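Local coordinates for protein RIF2 (Saccharomyces cerevisiae, PDB 4BJ1) that takes part in transcriptional silencing and telomere length regulation, interacting with RIF1 and with the C-terminus of RAP1, at residues Glu83-Leu88 with Phe149-Leu154; Val31-Lys36 with Thr214-Pro219; Thr126-Met131 with Leu168-Asn173; Thr23-Ile28 with Lys231-Phe236; Ala264-Phe269 with Leu305-Tyr310. All coordinates share one frame; numbering follows the deposited sequence.

Contacts 1 and 2 lie at the two outermost strands of one five-stranded parallel sheet: contact 1 is buried and pairs strand backbones, whereas contact 2 sets a helix against strand 213-217 mainly through apolar side chains. Contact 3 touches contact 1 from the helical layer, through Y87 on E170 and M84 and F149 on F171, and adds a carboxylate near a helix start. Contact 4, about 28 Å from contact 1 between centres, joins helix 10-26 to the first lid helix by hydrogen bonds to backbone carbonyls. Contact 5 packs phenylalanines within the lid and meets contact 4 through F267. Contacts 2 to 5 are all partly buried; contacts 1 and 4 also reach the second subunit.

Contact 1: residues Glu83-Leu88 with Phe149-Leu154; sequences EMNDYL and FKFEQL
M84 and F149 lie side by side and point the same way, the sulfur meeting the edge of the ring: M84 SD is 5.3 Å from the F149 ring centroid and 76° off the ring normal, a Met-aromatic contact. The methionine chain bends at chi2 and again at chi3 (-68°), which turns its methyl away from F149. E83 and K150 also run parallel, but only their aliphatic parts meet, E83 CG to K150 CD at 4.1 Å; E83 OE1 is bonded to the backbone N of K243 of the second subunit, and K150 NZ to Y61. Their backbones form a parallel bridge continued by M84 N to K150 O (2.8 Å, N-H...O 156°). This joins the outermost strand 78-83 to strand 145-153 in the parallel sheet of the ASCE fold, with the order 2-3-4-1-5 usual for AAA+ proteins. Past the bridge the 83-88 segment turns into a short helix. There L88 approaches F151 at a slant, L88 CD1 lying 3.8 Å from F151 CD1, while the M84 carbonyl carbon sits at the edge of that ring. N85 lies beside the E152 backbone.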
# COMPACT_ATOMS: atom_id res chain seq x y z
N GLU A 83 2.26 -0.36 25.00
CA GLU A 83 1.35 0.76 24.85
C GLU A 83 1.03 1.26 26.26
O GLU A 83 0.38 0.55 27.04
CB GLU A 83 0.11 0.34 24.08
CG GLU A 83 0.41 -0.08 22.65
CD GLU A 83 -0.78 -0.74 21.99
OE1 GLU A 83 -1.02 -1.94 22.24
OE2 GLU A 83 -1.51 -0.03 21.25
N MET A 84 1.55 2.44 26.60
CA MET A 84 1.46 3.03 27.93
C MET A 84 0.16 3.79 28.23
O MET A 84 -0.07 4.19 29.38
CB MET A 84 2.68 3.93 28.18
CG MET A 84 3.97 3.16 28.33
SD MET A 84 3.84 1.82 29.53
CE MET A 84 3.65 2.76 31.04
N ASN A 85 -0.69 3.98 27.20
CA ASN A 85 -1.96 4.69 27.28
C ASN A 85 -2.90 4.14 28.33
O ASN A 85 -3.32 4.87 29.23
CB ASN A 85 -2.62 4.73 25.94
CG ASN A 85 -1.95 5.72 25.06
OD1 ASN A 85 -2.16 6.92 25.21
ND2 ASN A 85 -1.04 5.23 24.20
N ASP A 86 -3.18 2.82 28.24
CA ASP A 86 -4.05 2.12 29.17
C ASP A 86 -3.53 2.17 30.61
O ASP A 86 -4.33 2.25 31.54
CB ASP A 86 -4.29 0.67 28.70
CG ASP A 86 -5.62 0.10 29.15
OD1 ASP A 86 -6.68 0.64 28.73
OD2 ASP A 86 -5.61 -0.89 29.92
N TYR A 87 -2.20 2.19 30.79
CA TYR A 87 -1.51 2.19 32.08
C TYR A 87 -1.59 3.49 32.92
O TYR A 87 -1.94 3.42 34.10
CB TYR A 87 -0.03 1.81 31.88
CG TYR A 87 0.61 1.32 33.15
CD1 TYR A 87 0.45 0.01 33.57
CD2 TYR A 87 1.35 2.18 33.96
CE1 TYR A 87 1.00 -0.44 34.77
CE2 TYR A 87 1.92 1.74 35.15
CZ TYR A 87 1.73 0.43 35.55
OH TYR A 87 2.27 -0.03 36.72
N LEU A 88 -1.19 4.64 32.33
CA LEU A 88 -1.02 5.94 33.01
C LEU A 88 -2.26 6.84 33.12
O LEU A 88 -2.48 7.40 34.20
CB LEU A 88 0.11 6.74 32.34
CG LEU A 88 1.39 5.98 31.99
CD1 LEU A 88 2.19 6.74 30.98
CD2 LEU A 88 2.24 5.73 33.21
N PHE A 149 7.99 2.02 23.98
CA PHE A 149 6.87 2.45 24.82
C PHE A 149 6.16 3.54 24.05
O PHE A 149 6.80 4.50 23.61
CB PHE A 149 7.35 2.99 26.16
CG PHE A 149 8.12 2.01 27.03
CD1 PHE A 149 7.45 1.21 27.95
CD2 PHE A 149 9.51 1.95 26.98
CE1 PHE A 149 8.16 0.33 28.78
CE2 PHE A 149 10.22 1.06 27.79
CZ PHE A 149 9.54 0.27 28.69
N LYS A 150 4.85 3.39 23.86
CA LYS A 150 4.07 4.35 23.09
C LYS A 150 3.02 4.99 23.98
O LYS A 150 2.27 4.28 24.66
CB LYS A 150 3.43 3.62 21.88
CG LYS A 150 2.34 4.38 21.14
CD LYS A 150 1.28 3.40 20.65
CE LYS A 150 0.24 4.07 19.79
NZ LYS A 150 0.71 4.31 18.40
N PHE A 151 2.96 6.33 23.97
CA PHE A 151 1.99 7.09 24.74
C PHE A 151 1.36 8.14 23.85
O PHE A 151 2.07 8.88 23.18
CB PHE A 151 2.61 7.70 26.01
CG PHE A 151 1.60 8.41 26.87
CD1 PHE A 151 0.65 7.69 27.60
CD2 PHE A 151 1.55 9.80 26.93
CE1 PHE A 151 -0.31 8.34 28.38
CE2 PHE A 151 0.59 10.45 27.71
CZ PHE A 151 -0.34 9.72 28.42
N GLU A 152 0.03 8.19 23.81
CA GLU A 152 -0.72 9.09 22.95
C GLU A 152 -1.69 9.98 23.77
O GLU A 152 -2.63 9.48 24.39
CB GLU A 152 -1.40 8.28 21.83
CG GLU A 152 -2.49 8.99 21.04
CD GLU A 152 -3.89 8.81 21.60
OE1 GLU A 152 -4.35 7.64 21.69
OE2 GLU A 152 -4.51 9.82 22.00
N GLN A 153 -1.45 11.30 23.75
CA GLN A 153 -2.24 12.30 24.46
C GLN A 153 -2.74 13.33 23.43
O GLN A 153 -2.35 14.51 23.49
CB GLN A 153 -1.36 12.95 25.57
N LEU A 154 -3.61 12.89 22.49
CA LEU A 154 -4.04 13.72 21.36
C LEU A 154 -5.42 14.42 21.49
O LEU A 154 -5.82 15.16 20.58
CB LEU A 154 -3.97 12.91 20.05
CG LEU A 154 -2.59 12.57 19.51
CD1 LEU A 154 -2.70 11.80 18.25
CD2 LEU A 154 -1.79 13.81 19.21

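Contact 2: residues Val31-Lys36 with Thr214-Pro219; sequences VPSLSK and TVFEMP
F216, V31 and L34 have the most surface covered here, and together they pack the start of helix 32-42 against strand 213-217, the fifth strand in chain order and an outermost one in the parallel sheet of this AAA+ fold. The helix comes ahead of strand 48-53, the sheet neighbour of strand 213-217, so the contact brings the early part of the chain against the last strand of the sheet. The F216 ring is the central element. Its CG stands anti to the backbone N (chi1 -162°), which carries the ring off the strand and into the first helical turn. L34 crosses it at a slant and puts one methyl on a face: L34 CD1 is 3.9 Å from the F216 centroid and only 17° off the ring normal, which meets the geometry of a CH-pi contact. The other methyl of L34 turns to the end of M218, with L34 CD2 4.1 Å from M218 CE. V31 approaches F216 differently: the two side chains run antiparallel past one another, and V31 CG2 lies in the ring plane at the edge, 3.5 Å from F216 CZ. S33 OG also lies at the ring edge, near the same CZ. F37, one turn further along the helix, also meets the F216 ring, their planes about 30° apart, and M218 continues onto I64 of helix 58-74. The branches of V31 divide the work on its side: CG2 also touches P219 CD at 4.0 Å, while V31 CG1 meets the terminal methyl M218 CE at 3.8 Å.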
# COMPACT_ATOMS: atom_id res chain seq x y z
N VAL A 31 7.18 16.29 5.12
CA VAL A 31 8.13 16.53 6.20
C VAL A 31 9.36 15.56 6.02
O VAL A 31 9.50 14.57 6.73
CB VAL A 31 7.42 16.51 7.59
CG1 VAL A 31 6.67 15.20 7.86
CG2 VAL A 31 8.38 16.87 8.71
N PRO A 32 10.26 15.84 5.02
CA PRO A 32 11.41 14.94 4.80
C PRO A 32 12.36 14.83 5.99
O PRO A 32 13.02 13.81 6.15
CB PRO A 32 12.11 15.56 3.59
CG PRO A 32 11.69 16.98 3.59
CD PRO A 32 10.28 16.96 4.06
N SER A 33 12.40 15.89 6.82
CA SER A 33 13.18 15.98 8.04
C SER A 33 12.78 14.90 9.04
O SER A 33 13.62 14.47 9.82
CB SER A 33 13.04 17.36 8.66
OG SER A 33 11.70 17.84 8.59
N LEU A 34 11.49 14.45 9.01
CA LEU A 34 10.96 13.44 9.92
C LEU A 34 11.52 12.04 9.68
O LEU A 34 11.96 11.40 10.64
CB LEU A 34 9.42 13.41 9.91
CG LEU A 34 8.72 12.32 10.73
CD1 LEU A 34 8.90 12.54 12.23
CD2 LEU A 34 7.27 12.22 10.36
N SER A 35 11.49 11.56 8.43
CA SER A 35 11.99 10.23 8.04
C SER A 35 13.44 10.04 8.54
O SER A 35 13.75 9.01 9.15
CB SER A 35 11.91 10.06 6.53
OG SER A 35 10.88 10.85 5.95
N LYS A 36 14.29 11.06 8.35
CA LYS A 36 15.67 11.07 8.81
C LYS A 36 15.72 11.10 10.35
O LYS A 36 16.53 10.38 10.94
CB LYS A 36 16.45 12.26 8.22
N THR A 214 14.25 14.42 23.06
CA THR A 214 14.20 15.20 21.83
C THR A 214 12.72 15.52 21.51
O THR A 214 11.82 14.87 22.05
CB THR A 214 15.03 14.53 20.68
OG1 THR A 214 14.85 15.24 19.46
CG2 THR A 214 14.69 13.07 20.46
N VAL A 215 12.49 16.58 20.71
CA VAL A 215 11.15 17.05 20.31
C VAL A 215 11.06 17.23 18.78
O VAL A 215 11.98 17.75 18.15
CB VAL A 215 10.70 18.33 21.10
CG1 VAL A 215 9.44 18.97 20.50
CG2 VAL A 215 10.48 18.03 22.58
N PHE A 216 9.95 16.75 18.20
CA PHE A 216 9.65 16.91 16.79
C PHE A 216 8.38 17.72 16.58
O PHE A 216 7.28 17.28 16.93
CB PHE A 216 9.64 15.59 16.01
CG PHE A 216 9.77 15.86 14.53
CD1 PHE A 216 11.02 16.04 13.95
CD2 PHE A 216 8.64 15.99 13.73
CE1 PHE A 216 11.14 16.34 12.59
CE2 PHE A 216 8.76 16.28 12.36
CZ PHE A 216 10.00 16.47 11.81
N GLU A 217 8.56 18.94 16.04
CA GLU A 217 7.49 19.90 15.78
C GLU A 217 6.86 19.64 14.42
O GLU A 217 7.47 19.87 13.37
CB GLU A 217 8.03 21.35 15.88
CG GLU A 217 6.97 22.41 16.14
CD GLU A 217 6.35 22.43 17.53
OE1 GLU A 217 7.10 22.36 18.53
OE2 GLU A 217 5.10 22.56 17.61
N MET A 218 5.63 19.12 14.45
CA MET A 218 4.87 18.82 13.25
C MET A 218 4.51 20.14 12.54
O MET A 218 3.89 21.02 13.15
CB MET A 218 3.64 17.97 13.59
CG MET A 218 3.37 16.88 12.60
SD MET A 218 4.76 15.74 12.41
CE MET A 218 4.31 14.98 10.89
N PRO A 219 4.99 20.33 11.29
CA PRO A 219 4.75 21.61 10.60
C PRO A 219 3.28 21.90 10.28
O PRO A 219 2.54 21.00 9.84
CB PRO A 219 5.59 21.48 9.32
CG PRO A 219 5.65 19.99 9.06
CD PRO A 219 5.77 19.40 10.44

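Contact 3: residues Thr126-Met131 with Leu168-Asn173; sequences TSDLMM and LTEFIN
Within 126-131 and 168-173, which lie on helices 128-137 and 165-180, the nearest CA atoms are those of L129 and F171, 7.1 Å apart. L129 fills that approach: its CG is anti to the backbone N (chi1 -176°), which sends the side chain straight at the other helix, and L129 CD2 lies 3.5 Å from F171 CA. The same methyl touches F171 CB at 3.9 Å, so the leucine rests on the base of the phenylalanine while the F171 ring leads away to meet F149 edge-to-face. E170 makes the second link. Its chain is extended beyond CG and brings the carboxylate to the start of helix 128-137, where E170 OE2 lies 3.3 Å from S127 CB and 3.5 Å from D128 N. A negative group at a helix N-terminus would probably be stabilised by the helix dipole. Against this stands D128, whose OD2 is 3.8 Å from E170 OE2, the carboxylate planes 79° apart; the closeness of two acids may raise the proton affinity of one of them. D128 also has a long, weak ion pair with K167, and the Y87 hydroxyl lies near the E170 carboxylate. S127 is the N-cap: its OG accepts from M130 N at 3.3 Å with an N-H...O angle of 162°, a bond within its own segment that fixes the first turn beside E170. The two helices lie in the connections before and after strand 145-153, and their packing belongs to the helical layer that covers a parallel sheet in the ASCE P-loop fold.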
# COMPACT_ATOMS: atom_id res chain seq x y z
N THR A 126 9.77 -6.17 40.20
CA THR A 126 9.04 -6.01 41.46
C THR A 126 7.64 -5.42 41.28
O THR A 126 6.71 -5.88 41.93
CB THR A 126 9.87 -5.21 42.49
N SER A 127 7.50 -4.41 40.40
CA SER A 127 6.23 -3.75 40.12
C SER A 127 5.45 -4.44 38.99
O SER A 127 6.02 -5.25 38.26
CB SER A 127 6.45 -2.26 39.81
OG SER A 127 6.91 -2.01 38.49
N ASP A 128 4.15 -4.13 38.85
CA ASP A 128 3.24 -4.67 37.83
C ASP A 128 3.80 -4.45 36.42
O ASP A 128 3.81 -5.37 35.60
CB ASP A 128 1.84 -4.00 37.92
CG ASP A 128 1.33 -3.61 39.30
OD1 ASP A 128 1.78 -4.22 40.31
OD2 ASP A 128 0.46 -2.71 39.38
N LEU A 129 4.24 -3.20 36.15
CA LEU A 129 4.79 -2.73 34.88
C LEU A 129 6.08 -3.45 34.57
O LEU A 129 6.20 -4.07 33.52
CB LEU A 129 4.99 -1.21 34.96
CG LEU A 129 5.48 -0.46 33.72
CD1 LEU A 129 4.68 -0.82 32.48
CD2 LEU A 129 5.39 1.00 33.95
N MET A 130 7.03 -3.41 35.52
CA MET A 130 8.34 -4.06 35.47
C MET A 130 8.19 -5.53 35.09
O MET A 130 8.89 -6.00 34.21
CB MET A 130 9.03 -3.93 36.84
CG MET A 130 10.43 -4.49 36.86
SD MET A 130 11.63 -3.42 36.06
CE MET A 130 11.71 -2.03 37.28
N MET A 131 7.27 -6.23 35.75
CA MET A 131 6.98 -7.64 35.54
C MET A 131 6.55 -7.90 34.12
O MET A 131 7.04 -8.85 33.50
CB MET A 131 5.90 -8.08 36.52
CG MET A 131 6.47 -8.65 37.77
SD MET A 131 6.51 -10.44 37.61
CE MET A 131 4.83 -10.85 38.23
N LEU A 168 2.88 7.07 36.83
CA LEU A 168 3.95 7.77 36.10
C LEU A 168 5.31 7.49 36.72
O LEU A 168 6.27 7.28 35.97
CB LEU A 168 3.68 9.29 36.05
CG LEU A 168 4.75 10.24 35.44
CD1 LEU A 168 5.16 9.80 34.03
CD2 LEU A 168 4.24 11.67 35.38
N THR A 169 5.41 7.49 38.06
CA THR A 169 6.67 7.23 38.77
C THR A 169 7.14 5.80 38.53
O THR A 169 8.32 5.60 38.21
CB THR A 169 6.55 7.56 40.26
OG1 THR A 169 5.80 8.77 40.39
CG2 THR A 169 7.92 7.71 40.91
N GLU A 170 6.21 4.83 38.63
CA GLU A 170 6.42 3.40 38.38
C GLU A 170 7.05 3.19 36.97
O GLU A 170 7.94 2.35 36.82
CB GLU A 170 5.05 2.70 38.49
CG GLU A 170 5.11 1.19 38.72
CD GLU A 170 3.78 0.52 39.05
OE1 GLU A 170 2.82 1.23 39.46
OE2 GLU A 170 3.68 -0.71 38.86
N PHE A 171 6.61 4.00 35.97
CA PHE A 171 7.11 4.00 34.59
C PHE A 171 8.53 4.52 34.51
O PHE A 171 9.37 3.85 33.90
CB PHE A 171 6.15 4.79 33.65
CG PHE A 171 6.55 4.91 32.19
CD1 PHE A 171 7.12 3.84 31.51
CD2 PHE A 171 6.31 6.08 31.48
CE1 PHE A 171 7.47 3.95 30.16
CE2 PHE A 171 6.67 6.19 30.13
CZ PHE A 171 7.23 5.12 29.48
N ILE A 172 8.81 5.70 35.12
CA ILE A 172 10.15 6.31 35.15
C ILE A 172 11.14 5.42 35.95
O ILE A 172 12.35 5.48 35.71
CB ILE A 172 10.11 7.79 35.63
CG1 ILE A 172 9.14 8.63 34.77
CG2 ILE A 172 11.51 8.42 35.62
CD1 ILE A 172 8.71 9.94 35.46
N ASN A 173 10.60 4.56 36.84
CA ASN A 173 11.37 3.57 37.59
C ASN A 173 11.84 2.42 36.68
O ASN A 173 13.02 2.03 36.70
CB ASN A 173 10.56 3.07 38.79
CG ASN A 173 10.39 4.07 39.92
OD1 ASN A 173 10.92 5.20 39.91
ND2 ASN A 173 9.59 3.70 40.91

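Contact 4: residues Thr23-Ile28 with Lys231-Phe236; sequences TNYLSI and KKMIKF
Hydrogen bonds from one side-chain amide, that of N24, supply the polar part of this contact. N24 ND2 donates to M233 O at 2.7 Å with an N-H...O angle of 168°; the acceptor lies in the amide plane, yet the donor stands well above the carbonyl plane. The second bond, N24 ND2 to K235 O at 3.3 Å, is longer and more bent (136°). N24 CG is anti to the carbonyl carbon of its own residue (chi1 -73°), a setting that aims the amide from helix 10-26 at the place where helix 223-233, the first of the lid region, gives way to loop. F236 sets its ring edge beside the amide nitrogen, with F236 CD1 4.2 Å from N24 ND2.

Apolar contacts flank the bonds. M233 CG packs on N24 CB at 4.0 Å, and further along M233 SD comes to the edge of the Y25 ring, 4.2 Å from Y25 CD1. The hydroxyl of Y25 is bonded to T278 instead, and Y25 also packs on Q11 of the second subunit.

Two carbonyl oxygens converge on ND2, and only the NH2 end of an amide can serve both, so these bonds should hold the N24 amide to a single orientation.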
# COMPACT_ATOMS: atom_id res chain seq x y z
N THR A 23 -1.45 4.45 0.73
CA THR A 23 -0.04 4.86 0.78
C THR A 23 0.13 6.39 0.79
O THR A 23 0.89 6.90 1.61
CB THR A 23 0.70 4.19 -0.37
OG1 THR A 23 0.65 2.79 -0.13
CG2 THR A 23 2.13 4.62 -0.49
N ASN A 24 -0.55 7.08 -0.13
CA ASN A 24 -0.53 8.54 -0.26
C ASN A 24 -0.93 9.22 1.02
O ASN A 24 -0.20 10.09 1.46
CB ASN A 24 -1.41 9.01 -1.43
CG ASN A 24 -0.83 8.74 -2.78
OD1 ASN A 24 0.30 8.28 -2.94
ND2 ASN A 24 -1.60 9.00 -3.81
N TYR A 25 -2.04 8.80 1.65
CA TYR A 25 -2.51 9.31 2.94
C TYR A 25 -1.43 9.14 4.00
O TYR A 25 -1.07 10.12 4.66
CB TYR A 25 -3.76 8.55 3.37
CG TYR A 25 -4.43 9.02 4.65
CD1 TYR A 25 -5.33 10.08 4.63
CD2 TYR A 25 -4.31 8.30 5.84
CE1 TYR A 25 -6.03 10.47 5.77
CE2 TYR A 25 -5.03 8.65 6.98
CZ TYR A 25 -5.87 9.75 6.95
OH TYR A 25 -6.59 10.14 8.06
N LEU A 26 -0.87 7.92 4.12
CA LEU A 26 0.14 7.61 5.15
C LEU A 26 1.54 8.20 4.89
O LEU A 26 2.44 8.04 5.73
CB LEU A 26 0.24 6.10 5.37
CG LEU A 26 -1.04 5.37 5.70
CD1 LEU A 26 -0.83 3.87 5.58
CD2 LEU A 26 -1.60 5.79 7.06
N SER A 27 1.72 8.88 3.75
CA SER A 27 2.97 9.50 3.35
C SER A 27 3.36 10.65 4.28
O SER A 27 2.49 11.43 4.70
CB SER A 27 2.88 9.99 1.90
OG SER A 27 3.93 10.87 1.54
N ILE A 28 4.67 10.74 4.58
CA ILE A 28 5.29 11.79 5.41
C ILE A 28 6.40 12.49 4.60
O ILE A 28 7.42 12.91 5.14
CB ILE A 28 5.73 11.29 6.83
CG1 ILE A 28 6.57 10.01 6.77
CG2 ILE A 28 4.53 11.06 7.73
CD1 ILE A 28 7.95 10.16 7.09
N LYS A 231 -4.19 17.34 -3.53
CA LYS A 231 -4.24 17.02 -4.95
C LYS A 231 -3.29 15.86 -5.21
O LYS A 231 -3.68 14.90 -5.87
CB LYS A 231 -3.86 18.24 -5.79
CG LYS A 231 -4.89 19.37 -5.76
CD LYS A 231 -4.32 20.69 -6.29
CE LYS A 231 -5.13 21.91 -5.94
NZ LYS A 231 -4.28 23.13 -5.91
N LYS A 232 -2.06 15.89 -4.62
CA LYS A 232 -1.07 14.81 -4.75
C LYS A 232 -1.64 13.48 -4.30
O LYS A 232 -1.41 12.45 -4.94
CB LYS A 232 0.23 15.13 -4.01
CG LYS A 232 1.08 16.14 -4.73
CD LYS A 232 2.45 16.32 -4.12
CE LYS A 232 3.16 17.50 -4.74
NZ LYS A 232 4.42 17.85 -4.03
N MET A 233 -2.45 13.52 -3.21
CA MET A 233 -3.08 12.37 -2.60
C MET A 233 -3.95 11.57 -3.58
O MET A 233 -3.97 10.35 -3.50
CB MET A 233 -3.89 12.79 -1.35
CG MET A 233 -4.18 11.64 -0.40
SD MET A 233 -5.25 12.14 0.97
CE MET A 233 -6.58 11.17 0.64
N ILE A 234 -4.66 12.26 -4.50
CA ILE A 234 -5.55 11.59 -5.44
C ILE A 234 -4.92 11.44 -6.85
O ILE A 234 -5.60 11.06 -7.80
CB ILE A 234 -6.94 12.25 -5.43
CG1 ILE A 234 -6.88 13.72 -5.93
CG2 ILE A 234 -7.57 12.11 -4.04
CD1 ILE A 234 -8.25 14.42 -6.14
N LYS A 235 -3.60 11.69 -6.96
CA LYS A 235 -2.87 11.47 -8.21
C LYS A 235 -2.16 10.14 -8.01
O LYS A 235 -1.52 9.92 -6.96
CB LYS A 235 -1.84 12.59 -8.51
CG LYS A 235 -2.42 13.99 -8.70
CD LYS A 235 -3.35 14.16 -9.91
CE LYS A 235 -3.66 15.62 -10.14
NZ LYS A 235 -2.52 16.35 -10.77
N PHE A 236 -2.30 9.24 -9.00
CA PHE A 236 -1.70 7.92 -8.92
C PHE A 236 -0.51 7.77 -9.86
O PHE A 236 -0.47 8.39 -10.93
CB PHE A 236 -2.74 6.82 -9.12
CG PHE A 236 -3.93 6.89 -8.19
CD1 PHE A 236 -3.75 7.13 -6.83
CD2 PHE A 236 -5.22 6.66 -8.67
CE1 PHE A 236 -4.86 7.19 -5.97
CE2 PHE A 236 -6.32 6.72 -7.81
CZ PHE A 236 -6.13 6.98 -6.46

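Contact 5: residues Ala264-Phe269 with Leu305-Tyr310; sequences AIFFEF and LTIKNY
T306 O is the polar atom on which the loop closes: it accepts from Y310 N at 3.0 Å and, weakly, from N309 N, and it also lies at the edge of the F266 ring, 3.8 Å from F266 CE2. Y310 O comes to the ring edge too, so the turn 306-310 presents two carbonyl oxygens to F266. L305 CG lies over one face of that ring, toward the rim and 4.0 Å from F266 CD2, and I307 CG2 meets the ring obliquely. F266, with CG anti to its backbone N (chi1 -171°), thus projects from helix 262-272 into the loop and has more surface covered here than any other residue.

One helical turn on, F269 is met by I307. I307 CD1 is 3.9 Å from the F269 centroid and 23° off the ring normal, a CH-pi contact over the face. With I307 CG1 between backbone N and carbonyl carbon (chi1 68°), CG2 is anti to the carbonyl carbon, and both CG2 and CD1 meet the F269 ring.

The loop follows helix 294-304 and packs against helix 262-272 inside the AAA+ lid region. Helix 276-290 borders both partners, with A283 against F266, Y279 against I307 and I287 against Y310.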
# COMPACT_ATOMS: atom_id res chain seq x y z
N ALA A 264 -13.30 20.72 -8.01
CA ALA A 264 -12.77 22.03 -7.62
C ALA A 264 -13.56 22.63 -6.45
O ALA A 264 -12.95 23.12 -5.49
CB ALA A 264 -12.78 22.98 -8.79
N ILE A 265 -14.91 22.57 -6.52
CA ILE A 265 -15.83 23.06 -5.49
C ILE A 265 -15.62 22.25 -4.20
O ILE A 265 -15.62 22.83 -3.11
CB ILE A 265 -17.30 22.98 -6.03
CG1 ILE A 265 -17.60 24.13 -6.99
CG2 ILE A 265 -18.34 22.90 -4.91
CD1 ILE A 265 -18.64 23.82 -7.98
N PHE A 266 -15.41 20.92 -4.33
CA PHE A 266 -15.18 20.03 -3.21
C PHE A 266 -13.93 20.48 -2.48
O PHE A 266 -13.95 20.59 -1.26
CB PHE A 266 -15.06 18.57 -3.67
CG PHE A 266 -15.04 17.56 -2.54
CD1 PHE A 266 -13.85 17.17 -1.95
CD2 PHE A 266 -16.23 16.98 -2.09
CE1 PHE A 266 -13.83 16.26 -0.89
CE2 PHE A 266 -16.21 16.04 -1.04
CZ PHE A 266 -15.01 15.69 -0.45
N PHE A 267 -12.86 20.78 -3.25
CA PHE A 267 -11.58 21.22 -2.72
C PHE A 267 -11.66 22.57 -2.02
O PHE A 267 -10.95 22.77 -1.03
CB PHE A 267 -10.49 21.19 -3.81
CG PHE A 267 -9.72 19.88 -3.86
CD1 PHE A 267 -10.35 18.69 -4.21
CD2 PHE A 267 -8.37 19.84 -3.53
CE1 PHE A 267 -9.65 17.48 -4.21
CE2 PHE A 267 -7.66 18.64 -3.55
CZ PHE A 267 -8.31 17.47 -3.89
N GLU A 268 -12.55 23.49 -2.49
CA GLU A 268 -12.74 24.79 -1.86
C GLU A 268 -13.24 24.57 -0.43
O GLU A 268 -12.75 25.23 0.48
CB GLU A 268 -13.69 25.70 -2.66
N PHE A 269 -14.14 23.58 -0.23
CA PHE A 269 -14.63 23.23 1.11
C PHE A 269 -13.48 22.71 1.98
O PHE A 269 -13.42 23.06 3.16
CB PHE A 269 -15.78 22.20 1.03
CG PHE A 269 -16.18 21.55 2.34
CD1 PHE A 269 -17.00 22.21 3.25
CD2 PHE A 269 -15.73 20.27 2.66
CE1 PHE A 269 -17.37 21.60 4.46
CE2 PHE A 269 -16.12 19.66 3.86
CZ PHE A 269 -16.93 20.34 4.75
N LEU A 305 -19.31 13.64 -7.01
CA LEU A 305 -18.53 14.06 -5.82
C LEU A 305 -18.89 15.44 -5.34
O LEU A 305 -18.51 16.43 -5.95
CB LEU A 305 -17.01 13.97 -6.08
CG LEU A 305 -16.04 14.13 -4.89
CD1 LEU A 305 -16.28 13.06 -3.82
CD2 LEU A 305 -14.61 13.99 -5.34
N THR A 306 -19.66 15.52 -4.24
CA THR A 306 -20.08 16.76 -3.59
C THR A 306 -20.00 16.55 -2.09
O THR A 306 -19.90 15.41 -1.65
CB THR A 306 -21.49 17.18 -4.00
OG1 THR A 306 -22.40 16.09 -3.83
CG2 THR A 306 -21.56 17.71 -5.42
N ILE A 307 -20.04 17.63 -1.29
CA ILE A 307 -19.97 17.48 0.16
C ILE A 307 -21.31 16.97 0.69
O ILE A 307 -21.35 16.31 1.72
CB ILE A 307 -19.42 18.72 0.92
CG1 ILE A 307 -20.37 19.91 0.83
CG2 ILE A 307 -18.01 19.06 0.43
CD1 ILE A 307 -20.13 20.90 1.89
N LYS A 308 -22.39 17.19 -0.08
CA LYS A 308 -23.74 16.71 0.21
C LYS A 308 -23.88 15.20 -0.10
O LYS A 308 -24.84 14.59 0.37
CB LYS A 308 -24.79 17.55 -0.52
N ASN A 309 -22.93 14.60 -0.86
CA ASN A 309 -23.00 13.17 -1.24
C ASN A 309 -21.94 12.27 -0.62
O ASN A 309 -22.22 11.09 -0.43
CB ASN A 309 -22.95 12.97 -2.77
CG ASN A 309 -24.15 13.44 -3.57
OD1 ASN A 309 -25.23 13.76 -3.06
ND2 ASN A 309 -23.95 13.49 -4.89
N TYR A 310 -20.72 12.79 -0.38
CA TYR A 310 -19.59 11.99 0.09
C TYR A 310 -18.77 12.60 1.21
O TYR A 310 -18.43 13.79 1.14
CB TYR A 310 -18.64 11.72 -1.09
CG TYR A 310 -19.18 10.74 -2.10
CD1 TYR A 310 -19.04 9.37 -1.92
CD2 TYR A 310 -19.82 11.18 -3.25
CE1 TYR A 310 -19.54 8.46 -2.84
CE2 TYR A 310 -20.32 10.28 -4.19
CZ TYR A 310 -20.18 8.92 -3.98
OH TYR A 310 -20.65 8.02 -4.90